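Local coordinates for probable chaperone (Pseudomonas aeruginosa, PDB 4JMF), which probably serves as a type III secretion chaperone of the CesT family, binding an effector protein as a dimer before export, at residues 1-4 against 5-8; 7-10 against 11-15; 89-93 against 94-98; 98-101 against 102-105. One frame throughout, in Å; residues are numbered along the deposited sequence.

All four contacts are local, on three pieces of the fold, the last two consecutive in the chain. Contacts 1 and 2 share A7 and A8 and run along helix 3-15, contact 3 is the turn leaving strand 85-92, and contact 4 is the start of helix 98-114. Contact 3 is the most buried, L93 and L96 packed between sheet and helices, whereas the other three are helical, with one buried flank and one more open. Capping and a water-bridged arginine mark the chain start in contact 1; aliphatic and aromatic packing dominates contact 2; glutamines and histidines dominate contact 4. Q11 OE1 and R98 NE join the two helices, while L93 packs on Y5 and A8.

Contact 1: 1-4 against 5-8; sequences MNPL and YRAA
M1 and R6 lie across one another at the start of helix 3-15, where N2 is the N-cap. With M1 CG between the backbone N and the carbonyl carbon (chi1 53°) and chi2 extended, SD comes to 3.6 Å from R6 CB, and it sits at the edge of the Y5 ring, near its plane, 4.2 Å from CD2. R6 leaves the helix with CG anti to the backbone N (chi1 179°), then bends at chi3 and turns its guanidinium back over the first turn. There P3 CA lies over one face of that group, 3.5 Å from NH2, while NH1 forms a salt bridge with D23. N2 caps the helix through OD1, which accepts from L4 N, standing above the carbonyl plane of the amide; its backbone O accepts the first helical bond, from R6 N. Its ND2 points to the carboxylates of E41 and D45, tying the cap to strand 35-41 and the loop after it. Y5 is buried against L39 and E41 of strand 35-41 and against L93. A water links the arginine to the backbone, accepting from R6 NE at 2.9 Å and donating to P3 O at 2.6 Å.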
ATOM      1  N   MET B   1       2.057  23.304   9.094  1.00 53.90           N
ATOM      2  CA  MET B   1       1.973  22.100   8.278  1.00 46.56           C
ATOM      3  C   MET B   1       1.153  22.338   7.008  1.00 47.01           C
ATOM      4  O   MET B   1       0.605  23.435   6.806  1.00 42.87           O
ATOM      5  CB  MET B   1       1.368  20.951   9.094  1.00 48.96           C
ATOM      6  CG  MET B   1       0.031  21.285   9.764  1.00 53.21           C
ATOM      7  SD  MET B   1      -0.599  19.982  10.860  1.00 57.03           S
ATOM      8  CE  MET B   1       0.809  19.774  11.936  1.00 65.65           C
ATOM      9  N   ASN B   2       1.097  21.316   6.153  1.00 35.04           N
ATOM     10  CA  ASN B   2       0.197  21.291   4.998  1.00 33.48           C
ATOM     11  C   ASN B   2      -1.258  21.342   5.481  1.00 32.54           C
ATOM     12  O   ASN B   2      -1.717  20.432   6.188  1.00 29.16           O
ATOM     13  CB  ASN B   2       0.462  20.018   4.178  1.00 32.55           C
ATOM     14  CG  ASN B   2      -0.488  19.848   2.980  1.00 35.61           C
ATOM     15  OD1 ASN B   2      -1.349  20.698   2.697  1.00 33.08           O
ATOM     16  ND2 ASN B   2      -0.318  18.730   2.262  1.00 27.13           N
ATOM     17  N   PRO B   3      -1.986  22.407   5.105  1.00 37.22           N
ATOM     18  CA  PRO B   3      -3.386  22.607   5.508  1.00 37.71           C
ATOM     19  C   PRO B   3      -4.268  21.394   5.226  1.00 28.58           C
ATOM     20  O   PRO B   3      -5.174  21.103   6.016  1.00 28.67           O
ATOM     21  CB  PRO B   3      -3.835  23.775   4.626  1.00 35.92           C
ATOM     22  CG  PRO B   3      -2.596  24.534   4.354  1.00 38.67           C
ATOM     23  CD  PRO B   3      -1.490  23.522   4.274  1.00 37.15           C
ATOM     24  N   LEU B   4      -3.999  20.696   4.128  1.00 27.20           N
ATOM     25  CA  LEU B   4      -4.797  19.529   3.748  1.00 28.38           C
ATOM     26  C   LEU B   4      -4.533  18.344   4.672  1.00 26.30           C
ATOM     27  O   LEU B   4      -5.430  17.533   4.930  1.00 22.30           O
ATOM     28  CB  LEU B   4      -4.510  19.131   2.294  1.00 30.35           C
ATOM     29  CG  LEU B   4      -4.611  20.247   1.247  1.00 32.87           C
ATOM     30  CD1 LEU B   4      -4.229  19.738  -0.142  1.00 36.98           C
ATOM     31  CD2 LEU B   4      -6.007  20.824   1.228  1.00 34.33           C
ATOM     32  N   TYR B   5      -3.295  18.240   5.163  1.00 24.90           N
ATOM     33  CA  TYR B   5      -2.950  17.205   6.133  1.00 22.78           C
ATOM     34  C   TYR B   5      -3.573  17.545   7.485  1.00 19.40           C
ATOM     35  O   TYR B   5      -4.163  16.678   8.139  1.00 19.39           O
ATOM     36  CB  TYR B   5      -1.427  17.030   6.254  1.00 22.07           C
ATOM     37  CG  TYR B   5      -1.009  16.016   7.298  1.00 19.69           C
ATOM     38  CD1 TYR B   5      -1.056  14.658   7.025  1.00 22.44           C
ATOM     39  CD2 TYR B   5      -0.562  16.417   8.550  1.00 21.70           C
ATOM     40  CE1 TYR B   5      -0.681  13.727   7.973  1.00 24.82           C
ATOM     41  CE2 TYR B   5      -0.186  15.493   9.508  1.00 22.58           C
ATOM     42  CZ  TYR B   5      -0.248  14.145   9.208  1.00 25.66           C
ATOM     43  OH  TYR B   5       0.130  13.199  10.145  1.00 29.51           O
ATOM     44  N   ARG B   6      -3.467  18.801   7.900  1.00 21.09           N
ATOM     45  CA  ARG B   6      -4.082  19.210   9.162  1.00 25.11           C
ATOM     46  C   ARG B   6      -5.585  18.922   9.156  1.00 23.46           C
ATOM     47  O   ARG B   6      -6.134  18.428  10.142  1.00 19.53           O
ATOM     48  CB  ARG B   6      -3.823  20.694   9.456  1.00 28.69           C
ATOM     49  CG  ARG B   6      -4.462  21.165  10.762  1.00 33.23           C
ATOM     50  CD  ARG B   6      -4.226  22.650  11.028  1.00 47.04           C
ATOM     51  NE  ARG B   6      -4.429  23.487   9.843  1.00 51.18           N
ATOM     52  CZ  ARG B   6      -3.461  24.163   9.222  1.00 53.62           C
ATOM     53  NH1 ARG B   6      -2.211  24.112   9.672  1.00 53.32           N
ATOM     54  NH2 ARG B   6      -3.746  24.897   8.152  1.00 50.29           N
ATOM     55  N   ALA B   7      -6.235  19.204   8.030  1.00 21.42           N
ATOM     56  CA  ALA B   7      -7.671  18.986   7.899  1.00 21.97           C
ATOM     57  C   ALA B   7      -8.017  17.506   7.998  1.00 21.70           C
ATOM     58  O   ALA B   7      -9.016  17.150   8.609  1.00 21.17           O
ATOM     59  CB  ALA B   7      -8.179  19.564   6.590  1.00 21.44           C
ATOM     60  N   ALA B   8      -7.196  16.646   7.393  1.00 20.35           N
ATOM     61  CA  ALA B   8      -7.411  15.199   7.488  1.00 19.03           C
ATOM     62  C   ALA B   8      -7.250  14.699   8.925  1.00 19.70           C
ATOM     63  O   ALA B   8      -8.059  13.892   9.412  1.00 18.51           O
ATOM     64  CB  ALA B   8      -6.465  14.454   6.562  1.00 19.79           C
TER
HETATM   65  O   HOH W   1      -6.233  22.735   7.685  1.00 33.92           O

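Contact 2: 7-10 against 11-15; sequences AAIH and QLFLA
Q11 turns back along the helix toward A7, its CG 3.3 Å from A7 O. With CG beside the backbone N (chi1 -63°) and a second bend at chi2, the amide is folded back far enough for a water to bridge it to the preceding turn: the water accepts from Q11 NE2 at 2.7 Å and donates to A7 O. That carbonyl therefore receives two donors, the water and Q11 N. The other end of the amide, OE1, is taken by R98 NE of helix 98-114. L12, next in line, donates its backbone N to A8 O, while its buried side chain packs on L39 and I101. F13 then lies beside I9, the two side chains pointing the same way; I9 CG2 meets the ring at CE2, 3.8 Å away, and I9 O lies 3.3 Å from CD2 in an oblique approach. Both residues face the sheet, I9 on L28 and L39, F13 on L30, and F13 also packs on an apolar side chain of another protein's chain. L14 occupies the solvent flank. Its CD1 reaches the imidazole of H10 obliquely, 3.9 Å from CE1, and its CG lies 3.4 Å from H10 O, the acceptor of L14 N. A15 ends the helix, donating to Q11 O and resting its methyl against R98 and H102. The arrangement is an alpha-helix with one buried apolar flank (A8, I9, L12, F13) and i to i+4 pairs on both flanks, here the N-terminal helix packed on the antiparallel sheet of the CesT-type chaperone fold.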
ATOM      1  N   ALA B   7      -6.235  19.204   8.030  1.00 21.42           N
ATOM      2  CA  ALA B   7      -7.671  18.986   7.899  1.00 21.97           C
ATOM      3  C   ALA B   7      -8.017  17.506   7.998  1.00 21.70           C
ATOM      4  O   ALA B   7      -9.016  17.150   8.609  1.00 21.17           O
ATOM      5  CB  ALA B   7      -8.179  19.564   6.590  1.00 21.44           C
ATOM      6  N   ALA B   8      -7.196  16.646   7.393  1.00 20.35           N
ATOM      7  CA  ALA B   8      -7.411  15.199   7.488  1.00 19.03           C
ATOM      8  C   ALA B   8      -7.250  14.699   8.925  1.00 19.70           C
ATOM      9  O   ALA B   8      -8.059  13.892   9.412  1.00 18.51           O
ATOM     10  CB  ALA B   8      -6.465  14.454   6.562  1.00 19.79           C
ATOM     11  N   ILE B   9      -6.198  15.159   9.595  1.00 16.40           N
ATOM     12  CA  ILE B   9      -5.991  14.811  10.995  1.00 19.58           C
ATOM     13  C   ILE B   9      -7.219  15.246  11.817  1.00 19.66           C
ATOM     14  O   ILE B   9      -7.740  14.484  12.635  1.00 17.72           O
ATOM     15  CB  ILE B   9      -4.708  15.464  11.557  1.00 21.49           C
ATOM     16  CG1 ILE B   9      -3.460  14.951  10.820  1.00 23.71           C
ATOM     17  CG2 ILE B   9      -4.581  15.208  13.061  1.00 22.80           C
ATOM     18  CD1 ILE B   9      -3.268  13.441  10.861  1.00 17.67           C
ATOM     19  N   HIS B  10      -7.697  16.461  11.569  1.00 16.06           N
ATOM     20  CA  HIS B  10      -8.896  16.960  12.257  1.00 22.29           C
ATOM     21  C   HIS B  10     -10.085  16.001  12.106  1.00 19.68           C
ATOM     22  O   HIS B  10     -10.775  15.659  13.089  1.00 21.34           O
ATOM     23  CB  HIS B  10      -9.255  18.340  11.716  1.00 19.58           C
ATOM     24  CG  HIS B  10     -10.327  19.044  12.494  1.00 30.39           C
ATOM     25  ND1 HIS B  10     -11.666  18.945  12.180  1.00 33.91           N
ATOM     26  CD2 HIS B  10     -10.252  19.883  13.555  1.00 29.46           C
ATOM     27  CE1 HIS B  10     -12.371  19.685  13.019  1.00 25.64           C
ATOM     28  NE2 HIS B  10     -11.538  20.261  13.864  1.00 31.15           N
ATOM     29  N   GLN B  11     -10.316  15.537  10.885  1.00 17.35           N
ATOM     30  CA  GLN B  11     -11.403  14.583  10.642  1.00 20.32           C
ATOM     31  C   GLN B  11     -11.205  13.294  11.428  1.00 20.28           C
ATOM     32  O   GLN B  11     -12.166  12.761  12.000  1.00 19.80           O
ATOM     33  CB  GLN B  11     -11.530  14.286   9.136  1.00 19.68           C
ATOM     34  CG  GLN B  11     -11.900  15.533   8.321  1.00 22.90           C
ATOM     35  CD  GLN B  11     -13.278  16.079   8.695  1.00 25.92           C
ATOM     36  OE1 GLN B  11     -14.237  15.317   8.825  1.00 23.49           O
ATOM     37  NE2 GLN B  11     -13.374  17.402   8.890  1.00 23.62           N
ATOM     38  N   LEU B  12      -9.965  12.791  11.475  1.00 16.50           N
ATOM     39  CA  LEU B  12      -9.706  11.562  12.222  1.00 18.14           C
ATOM     40  C   LEU B  12     -10.014  11.755  13.694  1.00 18.48           C
ATOM     41  O   LEU B  12     -10.565  10.861  14.339  1.00 19.16           O
ATOM     42  CB  LEU B  12      -8.258  11.095  12.051  1.00 18.52           C
ATOM     43  CG  LEU B  12      -7.814   9.877  12.875  1.00 19.46           C
ATOM     44  CD1 LEU B  12      -8.581   8.598  12.492  1.00 16.27           C
ATOM     45  CD2 LEU B  12      -6.320   9.647  12.684  1.00 14.33           C
ATOM     46  N   PHE B  13      -9.661  12.916  14.232  1.00 16.06           N
ATOM     47  CA  PHE B  13      -9.895  13.142  15.654  1.00 21.49           C
ATOM     48  C   PHE B  13     -11.387  13.260  15.992  1.00 21.62           C
ATOM     49  O   PHE B  13     -11.821  12.860  17.084  1.00 21.36           O
ATOM     50  CB  PHE B  13      -9.058  14.324  16.155  1.00 25.31           C
ATOM     51  CG  PHE B  13      -7.637  13.937  16.505  1.00 32.62           C
ATOM     52  CD1 PHE B  13      -7.131  14.153  17.781  1.00 31.69           C
ATOM     53  CD2 PHE B  13      -6.831  13.294  15.570  1.00 28.86           C
ATOM     54  CE1 PHE B  13      -5.833  13.779  18.101  1.00 35.86           C
ATOM     55  CE2 PHE B  13      -5.528  12.912  15.888  1.00 36.11           C
ATOM     56  CZ  PHE B  13      -5.031  13.153  17.148  1.00 30.73           C
ATOM     57  N   LEU B  14     -12.168  13.780  15.047  1.00 17.36           N
ATOM     58  CA  LEU B  14     -13.627  13.763  15.175  1.00 20.85           C
ATOM     59  C   LEU B  14     -14.135  12.335  15.158  1.00 20.40           C
ATOM     60  O   LEU B  14     -14.987  11.965  15.961  1.00 17.88           O
ATOM     61  CB  LEU B  14     -14.282  14.524  14.029  1.00 20.67           C
ATOM     62  CG  LEU B  14     -14.003  16.010  13.921  1.00 23.47           C
ATOM     63  CD1 LEU B  14     -14.804  16.617  12.756  1.00 19.72           C
ATOM     64  CD2 LEU B  14     -14.354  16.689  15.238  1.00 26.94           C
ATOM     65  N   ALA B  15     -13.608  11.534  14.234  1.00 20.05           N
ATOM     66  CA  ALA B  15     -14.031  10.145  14.121  1.00 19.93           C
ATOM     67  C   ALA B  15     -13.714   9.354  15.387  1.00 22.46           C
ATOM     68  O   ALA B  15     -14.512   8.532  15.825  1.00 22.29           O
ATOM     69  CB  ALA B  15     -13.397   9.494  12.910  1.00 18.79           C
TER
HETATM   70  O   HOH W   2     -11.118  18.895   8.612  1.00 24.17           O

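Contact 3: 89-93 against 94-98; sequences NRQPL and QLLDR
L93 O is gripped by two donors: L96 N at 3.1 Å and a water at 2.7 Å. The same water also donates to L96 O, so it braces the turn by bridging two of its carbonyls. One residue earlier, P92 O accepts from L95 N at 3.0 Å. In both backbone bonds the donor stands well above the carbonyl plane, in keeping with the tight winding of the short 3-10 turn. The turn swings L96 back under the strand end, where both its methyls abut Q91 CB, CD1 and CD2 each 3.7 Å away. Q91 is bent at chi2 (-80°), which curls its amide round until NE2 donates to R90 O, the oxygen lying close to the amide plane; OE1 is held by Q100 NE2. L93 and L96 cross with CD2 and CD1 4.2 Å apart, and both pack on L47; L93 continues onto A8, L96 onto I101. On the outer side, P92 and L95 meet P92 of the second subunit. D97 caps Q100 N to begin the next helix. This is a 3-10 turn and short loop joining strand 85-92 to helix 98-114, with P92, Q94 and L95 at the dimer interface of a CesT-family chaperone.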
ATOM      1  N   ASN B  89       0.279   1.370   6.590  1.00 15.53           N
ATOM      2  CA  ASN B  89      -0.500   1.576   5.374  1.00 14.86           C
ATOM      3  C   ASN B  89      -0.457   3.042   4.974  1.00 15.35           C
ATOM      4  O   ASN B  89       0.109   3.864   5.701  1.00 15.68           O
ATOM      5  CB  ASN B  89      -1.918   1.003   5.488  1.00 14.36           C
ATOM      6  CG  ASN B  89      -2.729   1.637   6.606  1.00 16.21           C
ATOM      7  OD1 ASN B  89      -2.393   2.715   7.119  1.00 15.94           O
ATOM      8  ND2 ASN B  89      -3.822   0.972   6.980  1.00 16.64           N
ATOM      9  N   ARG B  90      -0.995   3.376   3.806  1.00 16.05           N
ATOM     10  CA  ARG B  90      -0.898   4.751   3.320  1.00 16.03           C
ATOM     11  C   ARG B  90      -2.060   5.092   2.405  1.00 19.26           C
ATOM     12  O   ARG B  90      -2.501   4.252   1.613  1.00 17.20           O
ATOM     13  CB  ARG B  90       0.418   4.970   2.572  1.00 19.35           C
ATOM     14  CG  ARG B  90       0.529   6.362   1.955  1.00 20.66           C
ATOM     15  CD  ARG B  90       1.972   6.773   1.799  1.00 22.73           C
ATOM     16  NE  ARG B  90       2.662   5.806   1.006  1.00 26.59           N
ATOM     17  CZ  ARG B  90       3.962   5.545   1.057  1.00 27.09           C
ATOM     18  NH1 ARG B  90       4.800   6.200   1.874  1.00 20.16           N
ATOM     19  NH2 ARG B  90       4.406   4.604   0.257  1.00 18.23           N
ATOM     20  N   GLN B  91      -2.564   6.321   2.524  1.00 16.05           N
ATOM     21  CA  GLN B  91      -3.646   6.771   1.667  1.00 17.75           C
ATOM     22  C   GLN B  91      -3.359   8.178   1.198  1.00 15.82           C
ATOM     23  O   GLN B  91      -2.732   8.952   1.915  1.00 18.33           O
ATOM     24  CB  GLN B  91      -4.985   6.723   2.411  1.00 21.07           C
ATOM     25  CG  GLN B  91      -5.501   5.307   2.680  1.00 22.36           C
ATOM     26  CD  GLN B  91      -6.168   4.677   1.458  1.00 25.58           C
ATOM     27  OE1 GLN B  91      -7.384   4.806   1.257  1.00 26.72           O
ATOM     28  NE2 GLN B  91      -5.376   3.988   0.640  1.00 19.94           N
ATOM     29  N   PRO B  92      -3.802   8.510  -0.022  1.00 16.40           N
ATOM     30  CA  PRO B  92      -3.626   9.881  -0.509  1.00 19.52           C
ATOM     31  C   PRO B  92      -4.635  10.770   0.195  1.00 18.17           C
ATOM     32  O   PRO B  92      -5.775  10.333   0.390  1.00 21.54           O
ATOM     33  CB  PRO B  92      -3.982   9.776  -1.998  1.00 22.45           C
ATOM     34  CG  PRO B  92      -4.124   8.299  -2.295  1.00 26.57           C
ATOM     35  CD  PRO B  92      -4.513   7.666  -0.997  1.00 19.97           C
ATOM     36  N   LEU B  93      -4.243  11.972   0.595  1.00 21.59           N
ATOM     37  CA  LEU B  93      -5.180  12.863   1.287  1.00 21.18           C
ATOM     38  C   LEU B  93      -6.453  13.143   0.473  1.00 25.45           C
ATOM     39  O   LEU B  93      -7.519  13.371   1.044  1.00 27.40           O
ATOM     40  CB  LEU B  93      -4.482  14.171   1.675  1.00 22.21           C
ATOM     41  CG  LEU B  93      -3.328  14.062   2.673  1.00 22.40           C
ATOM     42  CD1 LEU B  93      -2.661  15.421   2.895  1.00 25.75           C
ATOM     43  CD2 LEU B  93      -3.798  13.484   4.003  1.00 17.78           C
ATOM     44  N   GLN B  94      -6.349  13.101  -0.856  1.00 27.37           N
ATOM     45  CA  GLN B  94      -7.501  13.332  -1.747  1.00 28.05           C
ATOM     46  C   GLN B  94      -8.647  12.349  -1.551  1.00 29.98           C
ATOM     47  O   GLN B  94      -9.776  12.636  -1.940  1.00 31.38           O
ATOM     48  CB  GLN B  94      -7.071  13.251  -3.214  1.00 32.87           C
ATOM     49  CG  GLN B  94      -6.361  14.477  -3.745  1.00 45.25           C
ATOM     50  CD  GLN B  94      -5.202  14.905  -2.864  1.00 49.58           C
ATOM     51  OE1 GLN B  94      -4.251  14.134  -2.632  1.00 43.83           O
ATOM     52  NE2 GLN B  94      -5.285  16.134  -2.339  1.00 46.19           N
ATOM     53  N   LEU B  95      -8.353  11.180  -0.985  1.00 26.02           N
ATOM     54  CA  LEU B  95      -9.364  10.134  -0.815  1.00 28.62           C
ATOM     55  C   LEU B  95      -9.859  10.022   0.624  1.00 28.16           C
ATOM     56  O   LEU B  95     -10.739   9.219   0.924  1.00 36.16           O
ATOM     57  CB  LEU B  95      -8.795   8.772  -1.233  1.00 31.46           C
ATOM     58  CG  LEU B  95      -8.552   8.483  -2.712  1.00 37.66           C
ATOM     59  CD1 LEU B  95      -8.293   6.981  -2.923  1.00 38.12           C
ATOM     60  CD2 LEU B  95      -9.741   8.949  -3.532  1.00 35.30           C
ATOM     61  N   LEU B  96      -9.288  10.811   1.523  1.00 23.51           N
ATOM     62  CA  LEU B  96      -9.545  10.599   2.944  1.00 24.62           C
ATOM     63  C   LEU B  96     -10.566  11.578   3.509  1.00 28.20           C
ATOM     64  O   LEU B  96     -10.204  12.641   4.042  1.00 24.14           O
ATOM     65  CB  LEU B  96      -8.249  10.653   3.759  1.00 18.93           C
ATOM     66  CG  LEU B  96      -7.251   9.500   3.571  1.00 20.54           C
ATOM     67  CD1 LEU B  96      -5.905   9.896   4.111  1.00 18.65           C
ATOM     68  CD2 LEU B  96      -7.741   8.237   4.276  1.00 18.99           C
ATOM     69  N   ASP B  97     -11.841  11.219   3.393  1.00 24.39           N
ATOM     70  CA  ASP B  97     -12.858  11.852   4.222  1.00 27.69           C
ATOM     71  C   ASP B  97     -12.880  11.171   5.600  1.00 24.97           C
ATOM     72  O   ASP B  97     -12.086  10.254   5.862  1.00 18.30           O
ATOM     73  CB  ASP B  97     -14.229  11.811   3.548  1.00 21.77           C
ATOM     74  CG  ASP B  97     -14.791  10.403   3.425  1.00 26.42           C
ATOM     75  OD1 ASP B  97     -14.143   9.431   3.876  1.00 27.27           O
ATOM     76  OD2 ASP B  97     -15.921  10.266   2.896  1.00 31.09           O
ATOM     77  N   ARG B  98     -13.788  11.608   6.465  1.00 21.67           N
ATOM     78  CA  ARG B  98     -13.852  11.096   7.833  1.00 24.46           C
ATOM     79  C   ARG B  98     -13.976   9.580   7.934  1.00 20.99           C
ATOM     80  O   ARG B  98     -13.269   8.942   8.722  1.00 19.82           O
ATOM     81  CB  ARG B  98     -14.989  11.753   8.610  1.00 21.28           C
ATOM     82  CG  ARG B  98     -14.834  11.557  10.110  1.00 23.83           C
ATOM     83  CD  ARG B  98     -15.844  12.372  10.870  1.00 25.08           C
ATOM     84  NE  ARG B  98     -15.947  13.714  10.325  1.00 22.68           N
ATOM     85  CZ  ARG B  98     -16.966  14.530  10.563  1.00 24.93           C
ATOM     86  NH1 ARG B  98     -17.956  14.128  11.353  1.00 24.94           N
ATOM     87  NH2 ARG B  98     -16.992  15.741  10.011  1.00 26.39           N
TER
HETATM   88  O   HOH W   3      -7.930  14.472   3.507  1.00 26.90           O

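Contact 4: 98-101 against 102-105; sequences RAQI and HHQL
Q100 and H103, one turn apart, cross at a slant, the glutamine amide and the imidazole planes inclined by 34°. Q100 starts out with CG trans to its own nitrogen (chi1 -174°) and then bends at chi2 (62°), which brings OE1 within 4.1 Å of H103 CB and NE2 obliquely to the ring. The amide does not bond the histidine: NE2 donates to Q91 OE1, while H103 NE2 pairs with D70 OD2, so each polar end is fixed from outside. H102 lies on another flank of the helix. Its CB is 3.3 Å from R98 O, and a water joins its ND1, at 3.1 Å, to A99 O, to which the water donates at 2.8 Å. A99 O also accepts from H103 N, and thus holds two donors. Q104 is extended beyond CG, a straight reach that carries NE2 to N89 OD1 and L47 O on the sheet. The chain of I101 is extended too, sending CD1 close to A8 O of helix 3-15, whereas CG2, between the backbone N and the carbonyl carbon, lies 3.2 Å from H102 N. H102 and L105 also pack on apolar side chains of another protein's chain. The result is the first turns of an amphipathic alpha-helix, the C-terminal helix that in this CesT-type alpha/beta fold packs against the antiparallel sheet.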
ATOM      1  N   ARG B  98     -13.788  11.608   6.465  1.00 21.67           N
ATOM      2  CA  ARG B  98     -13.852  11.096   7.833  1.00 24.46           C
ATOM      3  C   ARG B  98     -13.976   9.580   7.934  1.00 20.99           C
ATOM      4  O   ARG B  98     -13.269   8.942   8.722  1.00 19.82           O
ATOM      5  CB  ARG B  98     -14.989  11.753   8.610  1.00 21.28           C
ATOM      6  CG  ARG B  98     -14.834  11.557  10.110  1.00 23.83           C
ATOM      7  CD  ARG B  98     -15.844  12.372  10.870  1.00 25.08           C
ATOM      8  NE  ARG B  98     -15.947  13.714  10.325  1.00 22.68           N
ATOM      9  CZ  ARG B  98     -16.966  14.530  10.563  1.00 24.93           C
ATOM     10  NH1 ARG B  98     -17.956  14.128  11.353  1.00 24.94           N
ATOM     11  NH2 ARG B  98     -16.992  15.741  10.011  1.00 26.39           N
ATOM     12  N   ALA B  99     -14.869   8.997   7.143  1.00 21.98           N
ATOM     13  CA  ALA B  99     -15.053   7.547   7.171  1.00 26.12           C
ATOM     14  C   ALA B  99     -13.781   6.838   6.711  1.00 21.94           C
ATOM     15  O   ALA B  99     -13.325   5.858   7.318  1.00 17.23           O
ATOM     16  CB  ALA B  99     -16.224   7.152   6.284  1.00 26.87           C
ATOM     17  N   GLN B 100     -13.209   7.330   5.624  1.00 21.96           N
ATOM     18  CA  GLN B 100     -12.063   6.640   5.061  1.00 22.12           C
ATOM     19  C   GLN B 100     -10.817   6.711   5.960  1.00 19.26           C
ATOM     20  O   GLN B 100     -10.105   5.711   6.107  1.00 19.91           O
ATOM     21  CB  GLN B 100     -11.789   7.122   3.638  1.00 20.75           C
ATOM     22  CG  GLN B 100     -10.688   6.335   2.928  1.00 28.19           C
ATOM     23  CD  GLN B 100     -11.026   4.837   2.753  1.00 36.39           C
ATOM     24  OE1 GLN B 100     -12.190   4.413   2.884  1.00 33.64           O
ATOM     25  NE2 GLN B 100     -10.001   4.038   2.441  1.00 28.19           N
ATOM     26  N   ILE B 101     -10.563   7.858   6.583  1.00 19.44           N
ATOM     27  CA  ILE B 101      -9.399   7.954   7.456  1.00 20.58           C
ATOM     28  C   ILE B 101      -9.582   7.049   8.679  1.00 21.51           C
ATOM     29  O   ILE B 101      -8.650   6.343   9.094  1.00 19.27           O
ATOM     30  CB  ILE B 101      -9.016   9.427   7.792  1.00 19.29           C
ATOM     31  CG1 ILE B 101      -7.626   9.505   8.423  1.00 20.32           C
ATOM     32  CG2 ILE B 101     -10.042  10.103   8.707  1.00 18.55           C
ATOM     33  CD1 ILE B 101      -7.118  10.953   8.577  1.00 16.61           C
ATOM     34  N   HIS B 102     -10.806   7.021   9.203  1.00 19.23           N
ATOM     35  CA  HIS B 102     -11.160   6.104  10.280  1.00 18.88           C
ATOM     36  C   HIS B 102     -10.889   4.669   9.821  1.00 20.20           C
ATOM     37  O   HIS B 102     -10.265   3.883  10.532  1.00 19.02           O
ATOM     38  CB  HIS B 102     -12.635   6.302  10.658  1.00 20.58           C
ATOM     39  CG  HIS B 102     -13.101   5.445  11.798  1.00 23.66           C
ATOM     40  ND1 HIS B 102     -13.695   4.214  11.609  1.00 21.24           N
ATOM     41  CD2 HIS B 102     -13.093   5.657  13.137  1.00 23.46           C
ATOM     42  CE1 HIS B 102     -14.016   3.698  12.783  1.00 24.36           C
ATOM     43  NE2 HIS B 102     -13.660   4.553  13.726  1.00 23.61           N
ATOM     44  N   HIS B 103     -11.347   4.338   8.620  1.00 20.43           N
ATOM     45  CA  HIS B 103     -11.139   3.000   8.064  1.00 19.89           C
ATOM     46  C   HIS B 103      -9.656   2.639   7.941  1.00 20.64           C
ATOM     47  O   HIS B 103      -9.261   1.500   8.231  1.00 19.75           O
ATOM     48  CB  HIS B 103     -11.838   2.873   6.709  1.00 18.46           C
ATOM     49  CG  HIS B 103     -11.786   1.496   6.127  1.00 21.95           C
ATOM     50  ND1 HIS B 103     -12.621   0.481   6.538  1.00 22.28           N
ATOM     51  CD2 HIS B 103     -10.992   0.964   5.164  1.00 24.02           C
ATOM     52  CE1 HIS B 103     -12.353  -0.617   5.850  1.00 23.49           C
ATOM     53  NE2 HIS B 103     -11.367  -0.352   5.012  1.00 21.59           N
ATOM     54  N   GLN B 104      -8.833   3.595   7.512  1.00 19.88           N
ATOM     55  CA  GLN B 104      -7.394   3.338   7.376  1.00 17.25           C
ATOM     56  C   GLN B 104      -6.777   2.907   8.694  1.00 18.48           C
ATOM     57  O   GLN B 104      -6.013   1.938   8.750  1.00 14.81           O
ATOM     58  CB  GLN B 104      -6.644   4.562   6.848  1.00 16.56           C
ATOM     59  CG  GLN B 104      -5.171   4.267   6.534  1.00 15.02           C
ATOM     60  CD  GLN B 104      -4.399   5.491   6.068  1.00 19.02           C
ATOM     61  OE1 GLN B 104      -4.985   6.544   5.792  1.00 15.94           O
ATOM     62  NE2 GLN B 104      -3.066   5.357   5.970  1.00 16.64           N
ATOM     63  N   LEU B 105      -7.088   3.632   9.762  1.00 16.92           N
ATOM     64  CA  LEU B 105      -6.526   3.295  11.062  1.00 16.17           C
ATOM     65  C   LEU B 105      -7.062   1.944  11.535  1.00 21.55           C
ATOM     66  O   LEU B 105      -6.319   1.131  12.097  1.00 19.22           O
ATOM     67  CB  LEU B 105      -6.827   4.395  12.090  1.00 18.17           C
ATOM     68  CG  LEU B 105      -6.319   4.166  13.519  1.00 21.14           C
ATOM     69  CD1 LEU B 105      -4.782   4.049  13.553  1.00 16.00           C
ATOM     70  CD2 LEU B 105      -6.787   5.299  14.445  1.00 18.13           C
TER
HETATM   71  O   HOH W   4     -14.914   4.105   8.737  1.00 33.48           O